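Local coordinates for protein agmatine N-acetyltransferase (Drosophila melanogaster, PDB 7CIW) that transfers an acetyl group from acetyl-CoA to the primary amine of agmatine, and probably acylates other amines such as dopamine and serotonin, at residues Glu33-Ala38 against Asp165-Tyr170; Thr185-Asp190 against Pro205-Gln210. The protein carries 1 engineered substitution. All coordinates share one frame; numbering follows the deposited sequence.

In the fold
Both contacts lie on the same side of the chain's centre and reach the mixed sheet of the GNAT fold, through its neighbouring strands 161-166 and 208-215. Contact 1 is buried beside coenzyme A and acetylagmatine, and its chemistry is that of a binding site: one carboxylate takes hydroxyl and backbone donors, while small apolar groups fill in round it. Contact 2 sits farther out, where edge strand 181-187 pairs with strand 208-215; it is partly buried and relies on regular backbone bonds, a salt bridge and water. They join directly, since Cys166 pairs with Gln210 through the backbone and the Tyr188 hydroxyl bonds to the Thr167 carbonyl.

Contact 1: Glu33-Ala38 against Asp165-Tyr170; sequences EEPLTA and DCTSVY. With COA (coenzyme A), chain B; G0R (N-(4-carbamimidamidobutyl)ethanamide), chain C.
Thr167 packs against Pro35 and Leu36 where the loop after strand 161-166 meets the start of short helix 35-38, in the cofactor and substrate pocket of the GNAT fold. The Thr167 hydroxyl stands between its own backbone N and carbonyl carbon (chi1 58°), which sends the two branches to different partners. OG1 donates to Glu34, with 2.7 Å between Thr167 OG1 and Glu34 OE2, and uses the anti lone pair of that oxygen. The methyl CG2 meets the fork of Leu36, 3.7 Å from Leu36 CG, the two side chains crossing at about a right angle. Pro35 comes in from another direction: its CG rests 3.3 Å from Thr167 O, its CD faces Thr167 OG1, and CG also touches Ser168.

Glu34 is the N-cap of helix 35-38. Its CG lies anti to the backbone N (chi1 -168°) and the chain bends at chi2, carrying the carboxylate back over the first turn. OE2 therefore accepts from Leu36 N as well as from Thr167, whereas OE1 accepts from Thr37 N and, nearly along its C-O axis, from Thr37 OG1. Four bonds thus fix the rotation of this buried group, whose OE1 lies 3.2 Å from C8 of acetylagmatine.

Both ligands border the contact. The pantetheine carbonyl O5P abuts Pro35 CD and Ser168 CB, and the adenine covers one face of the Tyr170 ring, opposite Val169 CG2. On the acetylagmatine side, the amide nitrogen N4 gives a weak hydrogen bond to Asp165 O at 3.1 Å.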
ATOM      1  N   GLU A  33      -1.901   7.754  10.192  1.00 17.85           N
ATOM      2  CA  GLU A  33      -0.565   8.264   9.898  1.00 20.16           C
ATOM      3  C   GLU A  33      -0.144   8.098   8.443  1.00 17.05           C
ATOM      4  O   GLU A  33       0.860   8.699   8.038  1.00 19.58           O
ATOM      5  CB  GLU A  33       0.471   7.578  10.796  1.00 21.22           C
ATOM      6  CG  GLU A  33       0.185   7.723  12.278  1.00 26.34           C
ATOM      7  CD  GLU A  33       1.024   6.788  13.118  1.00 30.00           C
ATOM      8  OE1 GLU A  33       2.247   7.029  13.220  1.00 36.04           O
ATOM      9  OE2 GLU A  33       0.460   5.809  13.663  1.00 33.48           O
ATOM     10  N   GLU A  34      -0.870   7.325   7.651  1.00 16.38           N
ATOM     11  CA  GLU A  34      -0.530   7.201   6.241  1.00 15.87           C
ATOM     12  C   GLU A  34      -0.650   8.569   5.569  1.00 15.95           C
ATOM     13  O   GLU A  34      -1.688   9.233   5.709  1.00 18.49           O
ATOM     14  CB  GLU A  34      -1.439   6.179   5.568  1.00 16.62           C
ATOM     15  CG  GLU A  34      -0.969   5.784   4.179  1.00 14.86           C
ATOM     16  CD  GLU A  34      -1.379   6.802   3.150  1.00 15.68           C
ATOM     17  OE1 GLU A  34      -2.561   7.196   3.162  1.00 15.91           O
ATOM     18  OE2 GLU A  34      -0.519   7.230   2.348  1.00 15.40           O
ATOM     19  N   PRO A  35       0.384   9.036   4.865  1.00 15.39           N
ATOM     20  CA  PRO A  35       0.378  10.441   4.406  1.00 17.42           C
ATOM     21  C   PRO A  35      -0.796  10.848   3.517  1.00 18.48           C
ATOM     22  O   PRO A  35      -1.297  11.962   3.695  1.00 20.54           O
ATOM     23  CB  PRO A  35       1.725  10.561   3.681  1.00 17.19           C
ATOM     24  CG  PRO A  35       2.621   9.644   4.464  1.00 16.69           C
ATOM     25  CD  PRO A  35       1.740   8.448   4.801  1.00 14.84           C
ATOM     26  N   LEU A  36      -1.250  10.029   2.557  1.00 16.50           N
ATOM     27  CA  LEU A  36      -2.402  10.476   1.755  1.00 15.84           C
ATOM     28  C   LEU A  36      -3.657  10.591   2.607  1.00 17.60           C
ATOM     29  O   LEU A  36      -4.443  11.533   2.440  1.00 17.91           O
ATOM     30  CB  LEU A  36      -2.676   9.538   0.589  1.00 16.63           C
ATOM     31  CG  LEU A  36      -1.515   9.230  -0.343  1.00 14.37           C
ATOM     32  CD1 LEU A  36      -2.047   8.497  -1.585  1.00 18.52           C
ATOM     33  CD2 LEU A  36      -0.793  10.519  -0.713  1.00 16.68           C
ATOM     34  N   THR A  37      -3.872   9.631   3.504  1.00 17.42           N
ATOM     35  CA  THR A  37      -5.030   9.669   4.387  1.00 17.09           C
ATOM     36  C   THR A  37      -4.932  10.823   5.376  1.00 16.46           C
ATOM     37  O   THR A  37      -5.928  11.507   5.639  1.00 20.20           O
ATOM     38  CB  THR A  37      -5.160   8.331   5.114  1.00 17.44           C
ATOM     39  OG1 THR A  37      -4.908   7.270   4.187  1.00 18.22           O
ATOM     40  CG2 THR A  37      -6.563   8.153   5.696  1.00 17.77           C
ATOM     41  N   ALA A  38      -3.742  11.056   5.936  1.00 17.76           N
ATOM     42  CA  ALA A  38      -3.567  12.153   6.879  1.00 18.42           C
ATOM     43  C   ALA A  38      -3.598  13.503   6.184  1.00 21.63           C
ATOM     44  O   ALA A  38      -3.875  14.517   6.833  1.00 26.17           O
ATOM     45  CB  ALA A  38      -2.252  11.996   7.641  1.00 22.90           C
ATOM     46  N   ASP A 165       3.921   2.070  -3.713  1.00 11.95           N
ATOM     47  CA  ASP A 165       3.976   3.535  -3.675  1.00 12.17           C
ATOM     48  C   ASP A 165       4.277   3.968  -2.249  1.00 13.84           C
ATOM     49  O   ASP A 165       3.384   4.022  -1.404  1.00 14.42           O
ATOM     50  CB  ASP A 165       2.662   4.160  -4.141  1.00 12.27           C
ATOM     51  CG  ASP A 165       2.271   3.752  -5.549  1.00 16.11           C
ATOM     52  OD1 ASP A 165       3.169   3.604  -6.405  1.00 16.67           O
ATOM     53  OD2 ASP A 165       1.055   3.591  -5.800  1.00 17.38           O
ATOM     54  N   CYS A 166       5.529   4.324  -1.983  1.00 13.48           N
ATOM     55  CA  CYS A 166       5.915   4.774  -0.650  1.00 14.18           C
ATOM     56  C   CYS A 166       5.536   6.240  -0.494  1.00 11.78           C
ATOM     57  O   CYS A 166       6.294   7.156  -0.822  1.00 15.14           O
ATOM     58  CB  CYS A 166       7.399   4.536  -0.416  1.00 11.70           C
ATOM     59  SG  CYS A 166       7.849   2.779  -0.417  1.00 15.58           S
ATOM     60  N   THR A 167       4.314   6.455  -0.021  1.00 13.33           N
ATOM     61  CA  THR A 167       3.862   7.791   0.326  1.00 12.39           C
ATOM     62  C   THR A 167       4.576   8.318   1.565  1.00 14.74           C
ATOM     63  O   THR A 167       4.614   9.534   1.778  1.00 14.89           O
ATOM     64  CB  THR A 167       2.349   7.759   0.541  1.00 11.77           C
ATOM     65  OG1 THR A 167       2.049   6.822   1.579  1.00 13.39           O
ATOM     66  CG2 THR A 167       1.647   7.305  -0.736  1.00 13.06           C
ATOM     67  N   SER A 168       5.157   7.426   2.361  1.00 14.47           N
ATOM     68  CA  SER A 168       5.856   7.743   3.597  1.00 13.04           C
ATOM     69  C   SER A 168       7.349   7.496   3.416  1.00 15.14           C
ATOM     70  O   SER A 168       7.743   6.470   2.853  1.00 14.85           O
ATOM     71  CB  SER A 168       5.319   6.868   4.735  1.00 16.31           C
ATOM     72  OG  SER A 168       6.224   6.810   5.821  1.00 16.28           O
ATOM     73  N   VAL A 169       8.182   8.433   3.892  1.00 16.01           N
ATOM     74  CA  VAL A 169       9.626   8.249   3.768  1.00 15.65           C
ATOM     75  C   VAL A 169      10.127   7.082   4.598  1.00 16.30           C
ATOM     76  O   VAL A 169      11.174   6.513   4.279  1.00 16.98           O
ATOM     77  CB  VAL A 169      10.412   9.518   4.169  1.00 20.98           C
ATOM     78  CG1 VAL A 169       9.943  10.716   3.369  1.00 23.53           C
ATOM     79  CG2 VAL A 169      10.303   9.771   5.665  1.00 19.84           C
ATOM     80  N   TYR A 170       9.422   6.712   5.669  1.00 15.97           N
ATOM     81  CA  TYR A 170       9.840   5.537   6.435  1.00 17.20           C
ATOM     82  C   TYR A 170       9.662   4.264   5.619  1.00 15.05           C
ATOM     83  O   TYR A 170      10.467   3.326   5.722  1.00 16.00           O
ATOM     84  CB  TYR A 170       9.056   5.458   7.743  1.00 17.57           C
ATOM     85  CG  TYR A 170       9.146   6.742   8.520  1.00 18.22           C
ATOM     86  CD1 TYR A 170      10.380   7.222   8.942  1.00 25.23           C
ATOM     87  CD2 TYR A 170       8.015   7.484   8.816  1.00 18.25           C
ATOM     88  CE1 TYR A 170      10.488   8.396   9.634  1.00 27.40           C
ATOM     89  CE2 TYR A 170       8.116   8.674   9.519  1.00 24.89           C
ATOM     90  CZ  TYR A 170       9.359   9.121   9.919  1.00 24.62           C
ATOM     91  OH  TYR A 170       9.480  10.301  10.618  1.00 30.78           O
TER
HETATM   92  N1A COA B 301       7.641   7.506  12.631  1.00 25.29           N
HETATM   93  C2A COA B 301       8.860   7.749  13.188  1.00 23.60           C
HETATM   94  N3A COA B 301       9.873   6.826  13.078  1.00 25.01           N
HETATM   95  C4A COA B 301       9.671   5.673  12.420  1.00 21.94           C
HETATM   96  C5A COA B 301       8.467   5.436  11.877  1.00 23.63           C
HETATM   97  C6A COA B 301       7.455   6.369  11.986  1.00 25.19           C
HETATM   98  N6A COA B 301       6.006   6.555  11.567  1.00 22.72           N
HETATM   99  N7A COA B 301       8.482   4.225  11.266  1.00 20.88           N
HETATM  100  C8A COA B 301       9.703   3.695  11.429  1.00 21.59           C
HETATM  101  N9A COA B 301      10.426   4.585  12.125  1.00 21.46           N
HETATM  102  C1B COA B 301      11.675   4.595  12.619  1.00 20.79           C
HETATM  103  C2B COA B 301      11.774   3.391  13.589  1.00 21.80           C
HETATM  104  O2B COA B 301      11.248   3.714  14.936  1.00 23.79           O
HETATM  105  C3B COA B 301      13.070   3.020  13.568  1.00 21.57           C
HETATM  106  O3B COA B 301      13.970   3.910  14.280  1.00 22.77           O
HETATM  107  P3B COA B 301      14.424   3.690  15.865  1.00 22.31           P
HETATM  108  O7A COA B 301      14.442   2.213  16.208  1.00 23.51           O
HETATM  109  O8A COA B 301      15.773   4.372  16.113  1.00 19.95           O
HETATM  110  O9A COA B 301      13.353   4.397  16.685  1.00 25.52           O
HETATM  111  C4B COA B 301      13.509   3.247  12.011  1.00 20.36           C
HETATM  112  O4B COA B 301      12.715   4.189  11.518  1.00 23.36           O
HETATM  113  C5B COA B 301      13.445   1.968  11.213  1.00 21.70           C
HETATM  114  O5B COA B 301      12.241   1.299  11.567  1.00 22.22           O
HETATM  115  P1A COA B 301      11.572   0.141  10.556  1.00 22.80           P
HETATM  116  O1A COA B 301      12.152   0.167   9.139  1.00 23.12           O
HETATM  117  O2A COA B 301      11.685  -1.223  11.221  1.00 27.60           O
HETATM  118  O3A COA B 301      10.002   0.596  10.433  1.00 20.27           O
HETATM  119  P2A COA B 301       8.676  -0.350  10.645  1.00 19.51           P
HETATM  120  O4A COA B 301       8.550  -0.752  12.084  1.00 19.04           O
HETATM  121  O5A COA B 301       8.729  -1.520   9.689  1.00 19.11           O
HETATM  122  O6A COA B 301       7.489   0.722  10.256  1.00 18.44           O
HETATM  123  CBP COA B 301       6.056   1.639   8.685  1.00 16.63           C
HETATM  124  CCP COA B 301       7.490   1.284   8.986  1.00 17.85           C
HETATM  125  CDP COA B 301       5.271   0.298   8.483  1.00 16.59           C
HETATM  126  CEP COA B 301       5.981   2.485   7.405  1.00 17.22           C
HETATM  127  CAP COA B 301       5.518   2.464   9.852  1.00 17.57           C
HETATM  128  OAP COA B 301       6.183   3.703   9.870  1.00 19.46           O
HETATM  129  C9P COA B 301       4.004   2.746   9.777  1.00 17.36           C
HETATM  130  O9P COA B 301       3.181   1.928  10.054  1.00 15.30           O
HETATM  131  N8P COA B 301       3.582   4.076   9.390  1.00 17.44           N
HETATM  132  C7P COA B 301       2.158   4.459   9.351  1.00 16.89           C
HETATM  133  C6P COA B 301       1.366   3.945   8.073  1.00 14.99           C
HETATM  134  C5P COA B 301       2.204   4.308   6.873  1.00 16.66           C
HETATM  135  O5P COA B 301       2.570   5.435   6.664  1.00 16.22           O
HETATM  136  N4P COA B 301       2.543   3.177   5.962  1.00 15.21           N
HETATM  137  C3P COA B 301       3.380   3.301   4.780  1.00 18.72           C
HETATM  138  C2P COA B 301       2.743   4.142   3.673  1.00 19.13           C
HETATM  139  S1P COA B 301       3.925   3.877   2.316  1.00 17.41           S
HETATM  140  C10 G0R C 302      -5.482   4.358   0.847  1.00 18.54           C
HETATM  141  N12 G0R C 302      -5.821   5.499   1.688  1.00 19.86           N
HETATM  142  C1  G0R C 302       2.171   0.677   1.024  1.00 14.72           C
HETATM  143  C2  G0R C 302       1.247   1.858   1.310  1.00 13.75           C
HETATM  144  C5  G0R C 302       0.149   3.988   0.502  1.00 15.56           C
HETATM  145  C6  G0R C 302      -1.199   3.795  -0.197  1.00 17.97           C
HETATM  146  C7  G0R C 302      -2.071   5.055  -0.157  1.00 19.89           C
HETATM  147  C8  G0R C 302      -3.227   5.037   0.851  1.00 23.36           C
HETATM  148  N4  G0R C 302       1.023   2.848   0.276  1.00 13.38           N
HETATM  149  N9  G0R C 302      -4.303   4.152   0.464  1.00 27.87           N
HETATM  150  N11 G0R C 302      -6.510   3.433   0.441  1.00 25.82           N
HETATM  151  O3  G0R C 302       0.709   1.954   2.363  1.00 15.81           O

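Contact 2: Thr185-Asp190 against Pro205-Gln210; sequences TLRYVD and PHESVQ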
ATOM      1  N   THR A 185       9.141   9.611  -8.635  1.00 14.51           N
ATOM      2  CA  THR A 185       8.927  10.531  -7.531  1.00 14.54           C
ATOM      3  C   THR A 185       7.917  11.582  -7.965  1.00 15.94           C
ATOM      4  O   THR A 185       8.069  12.198  -9.025  1.00 17.11           O
ATOM      5  CB  THR A 185      10.234  11.210  -7.094  1.00 14.05           C
ATOM      6  OG1 THR A 185      11.217  10.210  -6.774  1.00 16.27           O
ATOM      7  CG2 THR A 185      10.006  12.111  -5.895  1.00 18.44           C
ATOM      8  N   LEU A 186       6.884  11.769  -7.159  1.00 14.15           N
ATOM      9  CA  LEU A 186       5.914  12.834  -7.385  1.00 15.82           C
ATOM     10  C   LEU A 186       5.792  13.628  -6.098  1.00 13.42           C
ATOM     11  O   LEU A 186       5.345  13.092  -5.082  1.00 13.10           O
ATOM     12  CB  LEU A 186       4.561  12.268  -7.813  1.00 14.90           C
ATOM     13  CG  LEU A 186       3.387  13.239  -7.946  1.00 19.16           C
ATOM     14  CD1 LEU A 186       3.757  14.404  -8.847  1.00 18.49           C
ATOM     15  CD2 LEU A 186       2.171  12.475  -8.482  1.00 17.38           C
ATOM     16  N   ARG A 187       6.182  14.906  -6.138  1.00 13.91           N
ATOM     17  CA  ARG A 187       6.089  15.757  -4.962  1.00 16.76           C
ATOM     18  C   ARG A 187       4.657  16.210  -4.736  1.00 15.92           C
ATOM     19  O   ARG A 187       3.953  16.579  -5.680  1.00 15.30           O
ATOM     20  CB  ARG A 187       6.984  16.985  -5.107  1.00 17.62           C
ATOM     21  CG  ARG A 187       8.449  16.654  -5.275  1.00 15.22           C
ATOM     22  CD  ARG A 187       9.288  17.924  -5.148  1.00 26.08           C
ATOM     23  NE  ARG A 187      10.029  17.937  -3.887  1.00 38.13           N
ATOM     24  CZ  ARG A 187       9.680  18.642  -2.813  1.00 37.68           C
ATOM     25  NH1 ARG A 187       8.597  19.408  -2.836  1.00 38.45           N
ATOM     26  NH2 ARG A 187      10.414  18.579  -1.711  1.00 41.09           N
ATOM     27  N   TYR A 188       4.237  16.206  -3.470  1.00 13.74           N
ATOM     28  CA  TYR A 188       2.841  16.514  -3.176  1.00 13.69           C
ATOM     29  C   TYR A 188       2.487  17.941  -3.553  1.00 16.67           C
ATOM     30  O   TYR A 188       1.358  18.198  -3.985  1.00 15.56           O
ATOM     31  CB  TYR A 188       2.535  16.273  -1.698  1.00 14.45           C
ATOM     32  CG  TYR A 188       2.689  14.821  -1.309  1.00 14.62           C
ATOM     33  CD1 TYR A 188       1.943  13.839  -1.935  1.00 15.68           C
ATOM     34  CD2 TYR A 188       3.593  14.439  -0.338  1.00 14.46           C
ATOM     35  CE1 TYR A 188       2.082  12.516  -1.592  1.00 15.66           C
ATOM     36  CE2 TYR A 188       3.738  13.107   0.017  1.00 15.09           C
ATOM     37  CZ  TYR A 188       2.980  12.156  -0.624  1.00 15.69           C
ATOM     38  OH  TYR A 188       3.110  10.827  -0.283  1.00 15.64           O
ATOM     39  N   VAL A 189       3.429  18.879  -3.411  1.00 15.74           N
ATOM     40  CA  VAL A 189       3.125  20.263  -3.779  1.00 17.05           C
ATOM     41  C   VAL A 189       2.895  20.426  -5.277  1.00 18.72           C
ATOM     42  O   VAL A 189       2.310  21.432  -5.703  1.00 19.36           O
ATOM     43  CB  VAL A 189       4.240  21.228  -3.342  1.00 20.00           C
ATOM     44  CG1 VAL A 189       4.352  21.271  -1.833  1.00 23.38           C
ATOM     45  CG2 VAL A 189       5.566  20.849  -3.976  1.00 18.02           C
ATOM     46  N   ASP A 190       3.367  19.484  -6.089  1.00 15.64           N
ATOM     47  CA  ASP A 190       3.240  19.549  -7.540  1.00 14.86           C
ATOM     48  C   ASP A 190       1.937  18.952  -8.050  1.00 18.05           C
ATOM     49  O   ASP A 190       1.671  19.040  -9.252  1.00 20.42           O
ATOM     50  CB  ASP A 190       4.406  18.811  -8.220  1.00 17.47           C
ATOM     51  CG  ASP A 190       5.756  19.479  -7.984  1.00 21.71           C
ATOM     52  OD1 ASP A 190       5.789  20.696  -7.685  1.00 21.04           O
ATOM     53  OD2 ASP A 190       6.789  18.782  -8.131  1.00 20.10           O
ATOM     54  N   PRO A 205       7.909  14.623   7.545  1.00 21.96           N
ATOM     55  CA  PRO A 205       8.874  14.766   6.449  1.00 21.84           C
ATOM     56  C   PRO A 205       8.427  14.196   5.098  1.00 20.97           C
ATOM     57  O   PRO A 205       9.249  14.086   4.191  1.00 22.01           O
ATOM     58  CB  PRO A 205      10.079  13.988   6.974  1.00 25.00           C
ATOM     59  CG  PRO A 205       9.450  12.866   7.778  1.00 23.88           C
ATOM     60  CD  PRO A 205       8.167  13.414   8.352  1.00 24.27           C
ATOM     61  N   HIS A 206       7.152  13.841   4.962  1.00 21.13           N
ATOM     62  CA  HIS A 206       6.668  13.166   3.758  1.00 18.61           C
ATOM     63  C   HIS A 206       6.386  14.205   2.684  1.00 20.57           C
ATOM     64  O   HIS A 206       5.304  14.786   2.621  1.00 24.05           O
ATOM     65  CB  HIS A 206       5.430  12.349   4.083  1.00 15.56           C
ATOM     66  CG  HIS A 206       5.585  11.532   5.322  1.00 18.69           C
ATOM     67  ND1 HIS A 206       6.508  10.512   5.427  1.00 18.82           N
ATOM     68  CD2 HIS A 206       4.962  11.603   6.522  1.00 19.01           C
ATOM     69  CE1 HIS A 206       6.433   9.980   6.633  1.00 19.00           C
ATOM     70  NE2 HIS A 206       5.504  10.624   7.317  1.00 18.78           N
ATOM     71  N   GLU A 207       7.369  14.421   1.817  1.00 18.22           N
ATOM     72  CA  GLU A 207       7.276  15.431   0.777  1.00 16.78           C
ATOM     73  C   GLU A 207       6.874  14.883  -0.580  1.00 15.81           C
ATOM     74  O   GLU A 207       6.534  15.676  -1.463  1.00 18.20           O
ATOM     75  CB  GLU A 207       8.618  16.155   0.611  1.00 22.66           C
ATOM     76  CG  GLU A 207       9.167  16.780   1.859  1.00 31.28           C
ATOM     77  CD  GLU A 207      10.547  17.356   1.621  1.00 38.55           C
ATOM     78  OE1 GLU A 207      10.688  18.186   0.697  1.00 40.84           O
ATOM     79  OE2 GLU A 207      11.490  16.971   2.349  1.00 47.30           O
ATOM     80  N   SER A 208       6.916  13.567  -0.782  1.00 16.08           N
ATOM     81  CA  SER A 208       6.680  12.999  -2.103  1.00 13.14           C
ATOM     82  C   SER A 208       6.182  11.571  -1.960  1.00 14.43           C
ATOM     83  O   SER A 208       6.361  10.937  -0.916  1.00 16.13           O
ATOM     84  CB  SER A 208       7.957  12.994  -2.935  1.00 17.08           C
ATOM     85  OG  SER A 208       8.927  12.180  -2.290  1.00 18.57           O
ATOM     86  N   VAL A 209       5.559  11.063  -3.022  1.00 13.76           N
ATOM     87  CA  VAL A 209       5.301   9.634  -3.145  1.00 12.87           C
ATOM     88  C   VAL A 209       6.393   9.056  -4.036  1.00 15.73           C
ATOM     89  O   VAL A 209       6.614   9.519  -5.164  1.00 12.84           O
ATOM     90  CB  VAL A 209       3.885   9.338  -3.682  1.00 14.59           C
ATOM     91  CG1 VAL A 209       3.552  10.171  -4.915  1.00 16.49           C
ATOM     92  CG2 VAL A 209       3.688   7.822  -3.948  1.00 13.44           C
ATOM     93  N   GLN A 210       7.108   8.072  -3.511  1.00 14.95           N
ATOM     94  CA  GLN A 210       8.230   7.445  -4.198  1.00 13.39           C
ATOM     95  C   GLN A 210       7.856   6.002  -4.499  1.00 13.92           C
ATOM     96  O   GLN A 210       7.642   5.215  -3.572  1.00 14.37           O
ATOM     97  CB  GLN A 210       9.485   7.494  -3.337  1.00 15.04           C
ATOM     98  CG  GLN A 210       9.938   8.899  -3.005  1.00 15.29           C
ATOM     99  CD  GLN A 210      11.123   8.878  -2.095  1.00 17.76           C
ATOM    100  OE1 GLN A 210      12.254   8.800  -2.556  1.00 22.05           O
ATOM    101  NE2 GLN A 210      10.877   8.914  -0.791  1.00 19.23           N
TER
HETATM  102  O   HOH W   1      12.899  10.703  -4.473  1.00 25.38           O
HETATM  103  O   HOH W   2       5.829  18.279  -1.490  1.00 19.24           O
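The Tyr188 ring has Ser208 CA over one face and the carbonyl oxygen of His206 at its edge, while the guanidinium of Arg187 has Glu207 O over one face and Val189 CG2 at its edge, in plane. His206 is covered on one face by Pro205 CD, and its ring meets that of Tyr170 almost perpendicularly. These groups flank the antiparallel pairing of strands 181-187 and 208-215, in which the last strand of the GNAT sheet inserts between strand 161-166 and the edge strand 181-187.

Leu186 and Val209 form the hydrogen-bonded pair, Leu186 N lying 3.0 Å from Val209 O and Val209 N 2.9 Å from Leu186 O. Their side chains share the sheet face that packs on helix 99-114, with Leu186 CB 3.7 Å from Val209 CG1. Thr185, Arg187, Ser208 and Gln210 point to the other face. Tyr188 N continues the pairing by donating to Glu207 O at 3.1 Å.

Tyr188 reaches over strand 208-215 because its CG lies anti to the carbonyl carbon (chi1 -64°), and its hydroxyl bonds to Thr167 O. A leucine at Tyr188 would probably leave that carbonyl without its hydroxyl partner and open a gap over Ser208. Arg187 bends at chi3 to run alongside Glu207, the guanidinium and carboxylate planes 75° apart; their salt bridge spans 2.5 Å from Arg187 NH2 to Glu207 OE1. At the far end a water joins two side chains, 2.9 Å from Thr185 OG1 and donating to Gln210 OE1 at 2.8 Å.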